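Beta-hydroxyacyl-(Acyl-carrier-protein) dehydratase FabA/FabZ (Xenorhabdus doucetiae, PDB 6QSR) is a hotdog-fold dehydratase of the FabA/FabZ type that probably removes water from 3-hydroxyacyl intermediates in the biosynthesis of aryl polyene pigments. Local coordinates at residues B[56-61]-B[66-71]; B[39-44]-B[87-92]. One frame throughout, in Å; residues are numbered along the deposited sequence.

Overall arrangement
Both contacts belong to one hotdog domain and reach the same antiparallel sheet, through the neighbouring strands 43-48 and 51-57. Contact 2 (39-44 with 87-92) sets the sheet against the long helix 79-97, its centre about 6 Å from that of the chain, whereas the centre of contact 1 (56-61 with 66-71) lies about 17 Å from it, where strand 51-57 runs out into a loop. The two contact centres are about 18 Å apart, yet the contacts touch: the backbone N of Thr57 meets Glu42 OE1 at 3.0 Å, a probable hydrogen bond, and Phe67 CE2 packs on Leu40 CG at 3.8 Å. The bound sodium ion, held by Asp29, Leu32 and His34, is about 9 Å from the side chain of Val89.

Contact 1: residues B[56-61]-B[66-71]; sequences VTVSRD and PFLNQD
Leu68 lays its forked tip against Val58 and the main chain of Ser59 and Arg60, and the two methyls of the fork find different partners. CD2 meets Val58 CG1 at 3.8 Å, methyl against methyl, with the two side chains crossing at a slant. CD1 turns to the main chain instead, lying 3.8 Å from the carbonyl oxygen of Ser59 and 4.3 Å from the CA of Arg60. With its CG opposite its own carbonyl carbon (chi1 -52°), the leucine sends the fork toward residues 58-60, CD2 to the valine and CD1 to the backbone beyond it. On the other side Val58 offers a single branch: CG1 lies opposite the backbone N (chi1 -177°), and this places it against Leu68. Arg60 adds little, its CB leaving the contact while CG passes 4.5 Å from CD1 of Leu68 at the exposed margin. The segments therefore meet through apolar contacts centred on one leucine, and their backbones stay well apart, with 8.0 Å between the CA atoms of Arg60 and Leu68 at the nearest point.

Asn69 organises the chain after the leucine. Its OD1 accepts from the backbone N of Asp71 at 3.0 Å, the donor standing 45° out of the amide's carbonyl plane, and the same oxygen also takes the N-H of His73. Around the contact, Leu68 rests on Leu74 and Gln123, while Val58 continues onto Leu127 of strand 126-133; nearby Phe67 packs on Met1 of the AMP-dependent synthetase and ligase chain of the heterocomplex. Leu68 thus packs the connecting loop back against the end of hotdog strand 51-57, and an Asx turn at Asn69 then leads toward strand 74-75.

Contact 2: residues B[39-44]-B[87-92]; sequences VLLEQV and IGVWSG
Val89 projects from helix 79-97 with its two methyls divided between two residues of segment 39-44. The more closely packed half is the meeting with Val44, where the side chains come tip to tip: CG1 of Val89 approaches Val44 CG2 to 3.9 Å and also lies 4.1 Å from Val44 CG1, so one methyl faces both branches of the other valine. With chi1 at 168°, Val89 holds CG1 opposite its backbone N and leaves CG2 for Leu41. There a single methyl pair meets, Val89 CG2 and Leu41 CD1 at 4.1 Å, made at a slant.

All three side chains are buried, and Val28 and Cys54 fill in around Val89. The loose side is the one facing solvent, where segment 39-44 carries Gln43, exposed, and Glu42, partly exposed; neither touches the helix segment. Glu42 OE2 is nevertheless held, weakly, by the backbone N of Val63. Glu42 and Gln43 together form a classic beta bulge opposite Gln55 of strand 51-57, where strand 43-48 begins. Apolar packing of a long central helix against an antiparallel sheet, as here, is the core of the hotdog fold.

Contact 1: residues B[56-61]-B[66-71]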
loop_
_atom_site.group_PDB
_atom_site.type_symbol
_atom_site.label_atom_id
_atom_site.label_comp_id
_atom_site.label_asym_id
_atom_site.label_seq_id
_atom_site.Cartn_x
_atom_site.Cartn_y
_atom_site.Cartn_z
ATOM N N VAL B 56 -4.237 -14.535 4.175
ATOM C CA VAL B 56 -4.041 -13.841 5.438
ATOM C C VAL B 56 -5.372 -13.701 6.157
ATOM O O VAL B 56 -6.409 -13.558 5.509
ATOM C CB VAL B 56 -3.380 -12.462 5.219
ATOM C CG1 VAL B 56 -4.304 -11.498 4.475
ATOM C CG2 VAL B 56 -2.922 -11.872 6.547
ATOM N N THR B 57 -5.337 -13.734 7.487
ATOM C CA THR B 57 -6.559 -13.691 8.297
ATOM C C THR B 57 -6.599 -12.380 9.092
ATOM O O THR B 57 -5.592 -11.951 9.648
ATOM C CB THR B 57 -6.663 -14.947 9.201
ATOM O OG1 THR B 57 -6.673 -16.115 8.373
ATOM C CG2 THR B 57 -7.939 -14.941 10.052
ATOM N N VAL B 58 -7.762 -11.734 9.110
ATOM C CA VAL B 58 -7.942 -10.486 9.846
ATOM C C VAL B 58 -8.145 -10.843 11.322
ATOM O O VAL B 58 -9.249 -11.193 11.749
ATOM C CB VAL B 58 -9.118 -9.641 9.300
ATOM C CG1 VAL B 58 -9.212 -8.317 10.055
ATOM C CG2 VAL B 58 -8.956 -9.370 7.805
ATOM N N SER B 59 -7.067 -10.768 12.094
ATOM C CA SER B 59 -7.068 -11.201 13.495
ATOM C C SER B 59 -6.336 -10.206 14.387
ATOM O O SER B 59 -5.503 -9.442 13.910
ATOM C CB SER B 59 -6.382 -12.566 13.612
ATOM O OG SER B 59 -4.988 -12.456 13.343
ATOM N N ARG B 60 -6.636 -10.251 15.683
ATOM C CA ARG B 60 -5.939 -9.428 16.679
ATOM C C ARG B 60 -4.554 -9.977 17.047
ATOM O O ARG B 60 -3.727 -9.246 17.599
ATOM C CB ARG B 60 -6.772 -9.301 17.955
ATOM C CG ARG B 60 -8.166 -8.725 17.753
ATOM C CD ARG B 60 -8.906 -8.578 19.075
ATOM N NE ARG B 60 -8.328 -7.528 19.920
ATOM C CZ ARG B 60 -7.411 -7.698 20.882
ATOM N NH1 ARG B 60 -6.905 -8.898 21.179
ATOM N NH2 ARG B 60 -6.982 -6.635 21.560
ATOM N N ASP B 61 -4.303 -11.253 16.761
ATOM C CA ASP B 61 -3.022 -11.895 17.087
ATOM C C ASP B 61 -2.055 -12.018 15.902
ATOM O O ASP B 61 -0.894 -12.384 16.098
ATOM C CB ASP B 61 -3.251 -13.280 17.712
ATOM C CG ASP B 61 -3.878 -14.274 16.743
ATOM O OD1 ASP B 61 -3.250 -15.319 16.458
ATOM O OD2 ASP B 61 -5.001 -14.009 16.267
ATOM N N PRO B 66 -1.534 -4.661 13.913
ATOM C CA PRO B 66 -1.158 -3.237 13.981
ATOM C C PRO B 66 -1.954 -2.282 13.070
ATOM O O PRO B 66 -1.921 -1.071 13.300
ATOM C CB PRO B 66 0.319 -3.242 13.548
ATOM C CG PRO B 66 0.793 -4.630 13.812
ATOM C CD PRO B 66 -0.389 -5.487 13.481
ATOM N N PHE B 67 -2.646 -2.811 12.060
ATOM C CA PHE B 67 -3.344 -2.003 11.052
ATOM C C PHE B 67 -4.874 -1.982 11.198
ATOM O O PHE B 67 -5.566 -1.386 10.361
ATOM C CB PHE B 67 -2.942 -2.494 9.656
ATOM C CG PHE B 67 -1.465 -2.700 9.507
ATOM C CD1 PHE B 67 -0.619 -1.617 9.312
ATOM C CD2 PHE B 67 -0.909 -3.968 9.631
ATOM C CE1 PHE B 67 0.754 -1.795 9.207
ATOM C CE2 PHE B 67 0.469 -4.156 9.534
ATOM C CZ PHE B 67 1.297 -3.064 9.318
ATOM N N LEU B 68 -5.403 -2.609 12.249
ATOM C CA LEU B 68 -6.858 -2.624 12.477
ATOM C C LEU B 68 -7.319 -1.274 13.017
ATOM O O LEU B 68 -6.590 -0.614 13.769
ATOM C CB LEU B 68 -7.267 -3.721 13.462
ATOM C CG LEU B 68 -6.771 -5.139 13.187
ATOM C CD1 LEU B 68 -7.268 -6.086 14.268
ATOM C CD2 LEU B 68 -7.177 -5.602 11.802
ATOM N N ASN B 69 -8.527 -0.873 12.623
ATOM C CA ASN B 69 -9.116 0.396 13.057
ATOM C C ASN B 69 -9.733 0.206 14.461
ATOM O O ASN B 69 -9.683 -0.895 15.031
ATOM C CB ASN B 69 -10.132 0.918 12.010
ATOM C CG ASN B 69 -11.370 0.045 11.892
ATOM O OD1 ASN B 69 -11.675 -0.745 12.782
ATOM N ND2 ASN B 69 -12.093 0.183 10.778
ATOM N N GLN B 70 -10.319 1.264 15.006
ATOM C CA GLN B 70 -10.841 1.237 16.385
ATOM C C GLN B 70 -11.954 0.199 16.626
ATOM O O GLN B 70 -12.193 -0.206 17.768
ATOM C CB GLN B 70 -11.298 2.639 16.818
ATOM C CG GLN B 70 -12.484 3.207 16.047
ATOM C CD GLN B 70 -12.637 4.712 16.221
ATOM O OE1 GLN B 70 -11.711 5.477 15.955
ATOM N NE2 GLN B 70 -13.803 5.139 16.673
ATOM N N ASP B 71 -12.616 -0.225 15.554
ATOM C CA ASP B 71 -13.673 -1.226 15.621
ATOM C C ASP B 71 -13.183 -2.665 15.370
ATOM O O ASP B 71 -13.995 -3.588 15.273
ATOM C CB ASP B 71 -14.782 -0.840 14.630
ATOM C CG ASP B 71 -15.368 0.541 14.917
ATOM O OD1 ASP B 71 -15.706 1.261 13.954
ATOM O OD2 ASP B 71 -15.480 0.921 16.105
#

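Contact 2: residues B[39-44]-B[87-92]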
loop_
_atom_site.group_PDB
_atom_site.type_symbol
_atom_site.label_atom_id
_atom_site.label_comp_id
_atom_site.label_asym_id
_atom_site.label_seq_id
_atom_site.Cartn_x
_atom_site.Cartn_y
_atom_site.Cartn_z
ATOM N N VAL B 39 5.207 -7.297 7.078
ATOM C CA VAL B 39 4.748 -8.385 6.220
ATOM C C VAL B 39 3.284 -8.559 6.554
ATOM O O VAL B 39 2.942 -8.896 7.691
ATOM C CB VAL B 39 5.511 -9.693 6.472
ATOM C CG1 VAL B 39 4.919 -10.835 5.651
ATOM C CG2 VAL B 39 6.985 -9.508 6.163
ATOM N N LEU B 40 2.426 -8.340 5.562
ATOM C CA LEU B 40 0.985 -8.338 5.759
ATOM C C LEU B 40 0.308 -9.569 5.130
ATOM O O LEU B 40 -0.877 -9.535 4.840
ATOM C CB LEU B 40 0.384 -7.028 5.215
ATOM C CG LEU B 40 0.479 -5.830 6.169
ATOM C CD1 LEU B 40 1.867 -5.196 6.153
ATOM C CD2 LEU B 40 -0.581 -4.793 5.838
ATOM N N LEU B 41 1.065 -10.651 4.943
ATOM C CA LEU B 41 0.517 -11.937 4.502
ATOM C C LEU B 41 1.010 -13.013 5.457
ATOM O O LEU B 41 2.037 -12.840 6.107
ATOM C CB LEU B 41 0.952 -12.264 3.066
ATOM C CG LEU B 41 0.716 -11.194 1.998
ATOM C CD1 LEU B 41 1.446 -11.554 0.709
ATOM C CD2 LEU B 41 -0.771 -11.023 1.746
ATOM N N GLU B 42 0.282 -14.121 5.520
ATOM C CA GLU B 42 0.595 -15.233 6.428
ATOM C C GLU B 42 0.952 -16.552 5.740
ATOM O O GLU B 42 1.722 -17.319 6.292
ATOM C CB GLU B 42 -0.568 -15.434 7.406
ATOM C CG GLU B 42 -0.654 -14.300 8.420
ATOM C CD GLU B 42 -1.888 -14.322 9.304
ATOM O OE1 GLU B 42 -2.937 -14.868 8.900
ATOM O OE2 GLU B 42 -1.810 -13.755 10.417
ATOM N N GLN B 43 0.418 -16.813 4.547
ATOM C CA GLN B 43 0.563 -18.122 3.912
ATOM C C GLN B 43 0.681 -18.002 2.385
ATOM O O GLN B 43 -0.133 -17.315 1.761
ATOM C CB GLN B 43 -0.666 -18.954 4.278
ATOM C CG GLN B 43 -0.626 -20.416 3.878
ATOM C CD GLN B 43 -0.351 -21.357 5.034
ATOM O OE1 GLN B 43 0.505 -21.095 5.885
ATOM N NE2 GLN B 43 -1.078 -22.471 5.068
ATOM N N VAL B 44 1.691 -18.657 1.797
ATOM C CA VAL B 44 1.743 -18.863 0.337
ATOM C C VAL B 44 0.911 -20.115 0.047
ATOM O O VAL B 44 1.192 -21.180 0.594
ATOM C CB VAL B 44 3.176 -19.079 -0.209
ATOM C CG1 VAL B 44 3.177 -19.088 -1.732
ATOM C CG2 VAL B 44 4.117 -17.995 0.271
ATOM N N ILE B 87 2.475 -9.878 -5.115
ATOM C CA ILE B 87 3.321 -9.722 -6.296
ATOM C C ILE B 87 4.781 -9.908 -5.874
ATOM O O ILE B 87 5.568 -10.542 -6.590
ATOM C CB ILE B 87 3.119 -8.343 -6.992
ATOM C CG1 ILE B 87 1.696 -8.209 -7.552
ATOM C CG2 ILE B 87 4.134 -8.154 -8.123
ATOM C CD1 ILE B 87 1.287 -6.774 -7.832
ATOM N N GLY B 88 5.132 -9.345 -4.718
ATOM C CA GLY B 88 6.443 -9.551 -4.099
ATOM C C GLY B 88 6.803 -11.007 -3.850
ATOM O O GLY B 88 7.947 -11.413 -4.089
ATOM N N VAL B 89 5.829 -11.787 -3.379
ATOM C CA VAL B 89 6.001 -13.226 -3.166
ATOM C C VAL B 89 6.258 -13.925 -4.507
ATOM O O VAL B 89 7.177 -14.741 -4.609
ATOM C CB VAL B 89 4.779 -13.851 -2.448
ATOM C CG1 VAL B 89 4.828 -15.378 -2.478
ATOM C CG2 VAL B 89 4.684 -13.349 -1.005
ATOM N N TRP B 90 5.449 -13.602 -5.520
ATOM C CA TRP B 90 5.662 -14.103 -6.881
ATOM C C TRP B 90 7.104 -13.924 -7.362
ATOM O O TRP B 90 7.738 -14.899 -7.776
ATOM C CB TRP B 90 4.686 -13.458 -7.870
ATOM C CG TRP B 90 4.806 -13.988 -9.261
ATOM C CD1 TRP B 90 4.158 -15.068 -9.786
ATOM C CD2 TRP B 90 5.626 -13.462 -10.304
ATOM N NE1 TRP B 90 4.516 -15.239 -11.096
ATOM C CE2 TRP B 90 5.427 -14.272 -11.439
ATOM C CE3 TRP B 90 6.529 -12.392 -10.385
ATOM C CZ2 TRP B 90 6.094 -14.044 -12.648
ATOM C CZ3 TRP B 90 7.183 -12.157 -11.589
ATOM C CH2 TRP B 90 6.970 -12.985 -12.702
ATOM N N SER B 91 7.621 -12.695 -7.295
ATOM C CA SER B 91 8.973 -12.425 -7.784
ATOM C C SER B 91 10.028 -13.085 -6.904
ATOM O O SER B 91 11.022 -13.595 -7.419
ATOM C CB SER B 91 9.245 -10.926 -7.922
ATOM O OG SER B 91 9.000 -10.249 -6.710
ATOM N N GLY B 92 9.794 -13.104 -5.593
ATOM C CA GLY B 92 10.683 -13.787 -4.653
ATOM C C GLY B 92 10.842 -15.275 -4.901
ATOM O O GLY B 92 11.965 -15.789 -4.882
#